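PDB 5IMU: Tat (Twin-arginine translocation) pathway signal sequence containing protein, which is of unknown function, a conserved mycobacterial protein with a Tat signal sequence, represented here by its C-terminal part, which pairs an alpha/beta domain with a helix bundle. Local coordinates for residues R19-R30 with N95-P106. Sequence-based numbering, arbitrary orientation.
Sequences RIVDAVARQEPR and NTYVAEPGPDAP
Arg26 grips the backbone carbonyl of Ala99 side-on: NE and NH2 both donate to Ala99 O, each at 3.0 Å, and that oxygen lies at the guanidinium edge, near its plane. The NE bond runs nearly along the C=O axis, whereas NH2 sits above the carbonyl plane. With chi1 at 73°, CG stands between the backbone N and C, and a bend at chi3 folds the group back over its own helix, one face above Asp22 O and the other against Pro101 CB. Val98 packs at the root of this side chain, its CG1 3.7 Å from Arg26 CB and its CG2 on Ala25 CB. The contact lays the loop between strand 88-92 and helix 111-115 along the C-terminal end of helix 6-27, whose Val21 and Ala25 pack on the mixed sheet of the alpha/beta domain. Past the helix end, Asn95 N donates to Pro29 O (2.7 Å, nearly straight), an acceptor shared with His92 NE2. A water joins Arg30 O to Asn95 ND2. The Arg30 guanidinium is bound side-on by Glu28 in a salt bridge, NE to OE2 (2.8 Å) and NH2 to OE1; OE2 also accepts from Arg30 N, OE1 from His58 NE2, and Arg30 NH2 has a second salt bridge to Glu172. Pro106 rests on Ala23 CB and Ile20 CG1, and a second water accepts from Arg19 NE and donates to Asp104 O.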
loop_
_atom_site.group_PDB
_atom_site.type_symbol
_atom_site.label_atom_id
_atom_site.label_comp_id
_atom_site.label_asym_id
_atom_site.label_seq_id
_atom_site.Cartn_x
_atom_site.Cartn_y
_atom_site.Cartn_z
ATOM N N ARG A 19 -11.571 12.519 7.803
ATOM C CA ARG A 19 -10.553 12.244 8.814
ATOM C C ARG A 19 -9.733 11.014 8.448
ATOM O O ARG A 19 -8.525 10.965 8.709
ATOM C CB ARG A 19 -11.192 12.065 10.192
ATOM C CG ARG A 19 -11.789 13.334 10.778
ATOM C CD ARG A 19 -12.107 13.167 12.261
ATOM N NE ARG A 19 -13.065 12.093 12.514
ATOM C CZ ARG A 19 -14.384 12.256 12.517
ATOM N NH1 ARG A 19 -14.906 13.450 12.280
ATOM N NH2 ARG A 19 -15.183 11.224 12.756
ATOM N N ILE A 20 -10.369 10.009 7.842
ATOM C CA ILE A 20 -9.640 8.821 7.404
ATOM C C ILE A 20 -8.655 9.180 6.297
ATOM O O ILE A 20 -7.495 8.753 6.315
ATOM C CB ILE A 20 -10.624 7.725 6.957
ATOM C CG1 ILE A 20 -11.318 7.108 8.173
ATOM C CG2 ILE A 20 -9.909 6.652 6.148
ATOM C CD1 ILE A 20 -12.350 6.069 7.821
ATOM N N VAL A 21 -9.100 9.976 5.321
ATOM C CA VAL A 21 -8.212 10.406 4.242
ATOM C C VAL A 21 -7.053 11.224 4.799
ATOM O O VAL A 21 -5.883 10.978 4.482
ATOM C CB VAL A 21 -8.993 11.201 3.181
ATOM C CG1 VAL A 21 -8.034 11.866 2.212
ATOM C CG2 VAL A 21 -9.949 10.296 2.433
ATOM N N ASP A 22 -7.363 12.216 5.638
ATOM C CA ASP A 22 -6.312 13.065 6.190
ATOM C C ASP A 22 -5.353 12.273 7.071
ATOM O O ASP A 22 -4.187 12.659 7.217
ATOM C CB ASP A 22 -6.934 14.223 6.970
ATOM C CG ASP A 22 -7.701 15.180 6.076
ATOM O OD1 ASP A 22 -7.554 15.085 4.839
ATOM O OD2 ASP A 22 -8.447 16.031 6.608
ATOM N N ALA A 23 -5.815 11.159 7.647
ATOM C CA ALA A 23 -4.945 10.351 8.496
ATOM C C ALA A 23 -3.835 9.689 7.689
ATOM O O ALA A 23 -2.682 9.636 8.134
ATOM C CB ALA A 23 -5.767 9.299 9.240
ATOM N N VAL A 24 -4.157 9.167 6.503
ATOM C CA VAL A 24 -3.099 8.598 5.674
ATOM C C VAL A 24 -2.357 9.694 4.922
ATOM O O VAL A 24 -1.153 9.567 4.661
ATOM C CB VAL A 24 -3.659 7.540 4.706
ATOM C CG1 VAL A 24 -4.166 6.332 5.475
ATOM C CG2 VAL A 24 -4.756 8.127 3.831
ATOM N N ALA A 25 -3.044 10.788 4.578
ATOM C CA ALA A 25 -2.403 11.848 3.809
ATOM C C ALA A 25 -1.297 12.525 4.607
ATOM O O ALA A 25 -0.238 12.844 4.059
ATOM C CB ALA A 25 -3.445 12.870 3.350
ATOM N N ARG A 26 -1.508 12.744 5.908
ATOM C CA ARG A 26 -0.451 13.387 6.678
ATOM C C ARG A 26 0.764 12.482 6.848
ATOM O O ARG A 26 1.869 12.988 7.064
ATOM C CB ARG A 26 -0.970 13.850 8.043
ATOM C CG ARG A 26 -1.227 12.760 9.063
ATOM C CD ARG A 26 -1.517 13.384 10.424
ATOM N NE ARG A 26 -2.551 14.412 10.334
ATOM C CZ ARG A 26 -3.848 14.182 10.504
ATOM N NH1 ARG A 26 -4.273 12.959 10.784
ATOM N NH2 ARG A 26 -4.721 15.176 10.397
ATOM N N GLN A 27 0.591 11.161 6.730
ATOM C CA GLN A 27 1.735 10.256 6.732
ATOM C C GLN A 27 2.492 10.307 5.410
ATOM O O GLN A 27 3.722 10.187 5.392
ATOM C CB GLN A 27 1.285 8.823 7.019
ATOM C CG GLN A 27 0.660 8.618 8.387
ATOM C CD GLN A 27 0.220 7.184 8.609
ATOM O OE1 GLN A 27 1.047 6.299 8.832
ATOM N NE2 GLN A 27 -1.085 6.945 8.542
ATOM N N GLU A 28 1.780 10.472 4.297
ATOM C CA GLU A 28 2.401 10.573 2.976
ATOM C C GLU A 28 1.604 11.545 2.116
ATOM O O GLU A 28 0.730 11.145 1.337
ATOM C CB GLU A 28 2.501 9.204 2.301
ATOM C CG GLU A 28 3.256 9.267 0.989
ATOM C CD GLU A 28 4.565 10.020 1.137
ATOM O OE1 GLU A 28 5.517 9.436 1.693
ATOM O OE2 GLU A 28 4.637 11.197 0.719
ATOM N N PRO A 29 1.891 12.847 2.226
ATOM C CA PRO A 29 1.095 13.850 1.501
ATOM C C PRO A 29 1.489 14.039 0.046
ATOM O O PRO A 29 0.783 14.756 -0.676
ATOM C CB PRO A 29 1.346 15.130 2.306
ATOM C CG PRO A 29 2.727 14.942 2.862
ATOM C CD PRO A 29 2.877 13.463 3.133
ATOM N N ARG A 30 2.578 13.424 -0.407
ATOM C CA ARG A 30 3.068 13.645 -1.761
ATOM C C ARG A 30 2.277 12.889 -2.821
ATOM O O ARG A 30 2.545 13.075 -4.013
ATOM C CB ARG A 30 4.551 13.263 -1.841
ATOM C CG ARG A 30 5.448 14.108 -0.944
ATOM C CD ARG A 30 6.888 13.610 -0.955
ATOM N NE ARG A 30 7.056 12.392 -0.168
ATOM C CZ ARG A 30 8.208 11.742 -0.033
ATOM N NH1 ARG A 30 9.300 12.190 -0.639
ATOM N NH2 ARG A 30 8.268 10.642 0.705
ATOM N N ASN A 95 0.418 16.795 -2.403
ATOM C CA ASN A 95 1.179 17.965 -1.966
ATOM C C ASN A 95 0.323 19.034 -1.296
ATOM O O ASN A 95 0.833 20.119 -0.985
ATOM C CB ASN A 95 1.983 18.586 -3.116
ATOM C CG ASN A 95 3.025 17.633 -3.672
ATOM O OD1 ASN A 95 3.766 17.001 -2.918
ATOM N ND2 ASN A 95 3.088 17.524 -4.995
ATOM N N THR A 96 -0.960 18.767 -1.057
ATOM C CA THR A 96 -1.748 19.625 -0.183
ATOM C C THR A 96 -1.270 19.472 1.257
ATOM O O THR A 96 -0.940 18.370 1.703
ATOM C CB THR A 96 -3.235 19.272 -0.289
ATOM O OG1 THR A 96 -3.696 19.518 -1.623
ATOM C CG2 THR A 96 -4.071 20.095 0.690
ATOM N N TYR A 97 -1.217 20.585 1.985
ATOM C CA TYR A 97 -0.819 20.523 3.384
ATOM C C TYR A 97 -1.931 19.916 4.230
ATOM O O TYR A 97 -3.114 20.205 4.036
ATOM C CB TYR A 97 -0.461 21.909 3.914
ATOM C CG TYR A 97 -0.104 21.906 5.384
ATOM C CD1 TYR A 97 1.014 21.216 5.846
ATOM C CD2 TYR A 97 -0.884 22.583 6.313
ATOM C CE1 TYR A 97 1.344 21.206 7.191
ATOM C CE2 TYR A 97 -0.562 22.578 7.660
ATOM C CZ TYR A 97 0.553 21.888 8.093
ATOM O OH TYR A 97 0.878 21.879 9.430
ATOM N N VAL A 98 -1.539 19.070 5.179
ATOM C CA VAL A 98 -2.471 18.382 6.064
ATOM C C VAL A 98 -2.202 18.837 7.490
ATOM O O VAL A 98 -1.045 18.882 7.926
ATOM C CB VAL A 98 -2.344 16.853 5.947
ATOM C CG1 VAL A 98 -3.457 16.173 6.722
ATOM C CG2 VAL A 98 -2.360 16.430 4.486
ATOM N N ALA A 99 -3.269 19.161 8.215
ATOM C CA ALA A 99 -3.128 19.640 9.582
ATOM C C ALA A 99 -2.538 18.562 10.483
ATOM O O ALA A 99 -2.706 17.361 10.252
ATOM C CB ALA A 99 -4.482 20.088 10.127
ATOM N N GLU A 100 -1.828 19.009 11.518
ATOM C CA GLU A 100 -1.359 18.100 12.550
ATOM C C GLU A 100 -2.549 17.378 13.180
ATOM O O GLU A 100 -3.649 17.932 13.262
ATOM C CB GLU A 100 -0.581 18.863 13.622
ATOM C CG GLU A 100 0.838 19.239 13.226
ATOM C CD GLU A 100 1.795 18.063 13.287
ATOM O OE1 GLU A 100 1.621 17.192 14.166
ATOM O OE2 GLU A 100 2.726 18.009 12.454
ATOM N N PRO A 101 -2.361 16.141 13.631
ATOM C CA PRO A 101 -3.493 15.384 14.166
ATOM C C PRO A 101 -3.914 15.893 15.533
ATOM O O PRO A 101 -3.123 16.466 16.286
ATOM C CB PRO A 101 -2.950 13.954 14.253
ATOM C CG PRO A 101 -1.488 14.146 14.491
ATOM C CD PRO A 101 -1.107 15.367 13.688
ATOM N N GLY A 102 -5.187 15.677 15.841
ATOM C CA GLY A 102 -5.724 15.975 17.143
ATOM C C GLY A 102 -6.288 14.723 17.779
ATOM O O GLY A 102 -6.045 13.602 17.316
ATOM N N PRO A 103 -7.053 14.887 18.858
ATOM C CA PRO A 103 -7.643 13.713 19.522
ATOM C C PRO A 103 -8.641 12.948 18.664
ATOM O O PRO A 103 -8.885 11.767 18.939
ATOM C CB PRO A 103 -8.320 14.313 20.762
ATOM C CG PRO A 103 -7.579 15.585 21.016
ATOM C CD PRO A 103 -7.221 16.114 19.656
ATOM N N ASP A 104 -9.225 13.567 17.641
ATOM C CA ASP A 104 -10.240 12.904 16.830
ATOM C C ASP A 104 -9.662 12.147 15.639
ATOM O O ASP A 104 -10.427 11.551 14.873
ATOM C CB ASP A 104 -11.279 13.924 16.350
ATOM C CG ASP A 104 -10.661 15.079 15.587
ATOM O OD1 ASP A 104 -9.452 15.344 15.772
ATOM O OD2 ASP A 104 -11.385 15.729 14.803
ATOM N N ALA A 105 -8.343 12.144 15.468
ATOM C CA ALA A 105 -7.749 11.404 14.365
ATOM C C ALA A 105 -7.978 9.906 14.561
ATOM O O ALA A 105 -7.872 9.403 15.686
ATOM C CB ALA A 105 -6.251 11.700 14.263
ATOM N N PRO A 106 -8.293 9.168 13.497
ATOM C CA PRO A 106 -8.580 7.738 13.656
ATOM C C PRO A 106 -7.337 6.960 14.057
ATOM O O PRO A 106 -6.235 7.210 13.565
ATOM C CB PRO A 106 -9.075 7.312 12.267
ATOM C CG PRO A 106 -9.389 8.592 11.546
ATOM C CD PRO A 106 -8.458 9.615 12.106
HETATM O O HOH W 1 -11.786 9.460 13.544
HETATM O O HOH W 2 4.016 14.788 -5.402
#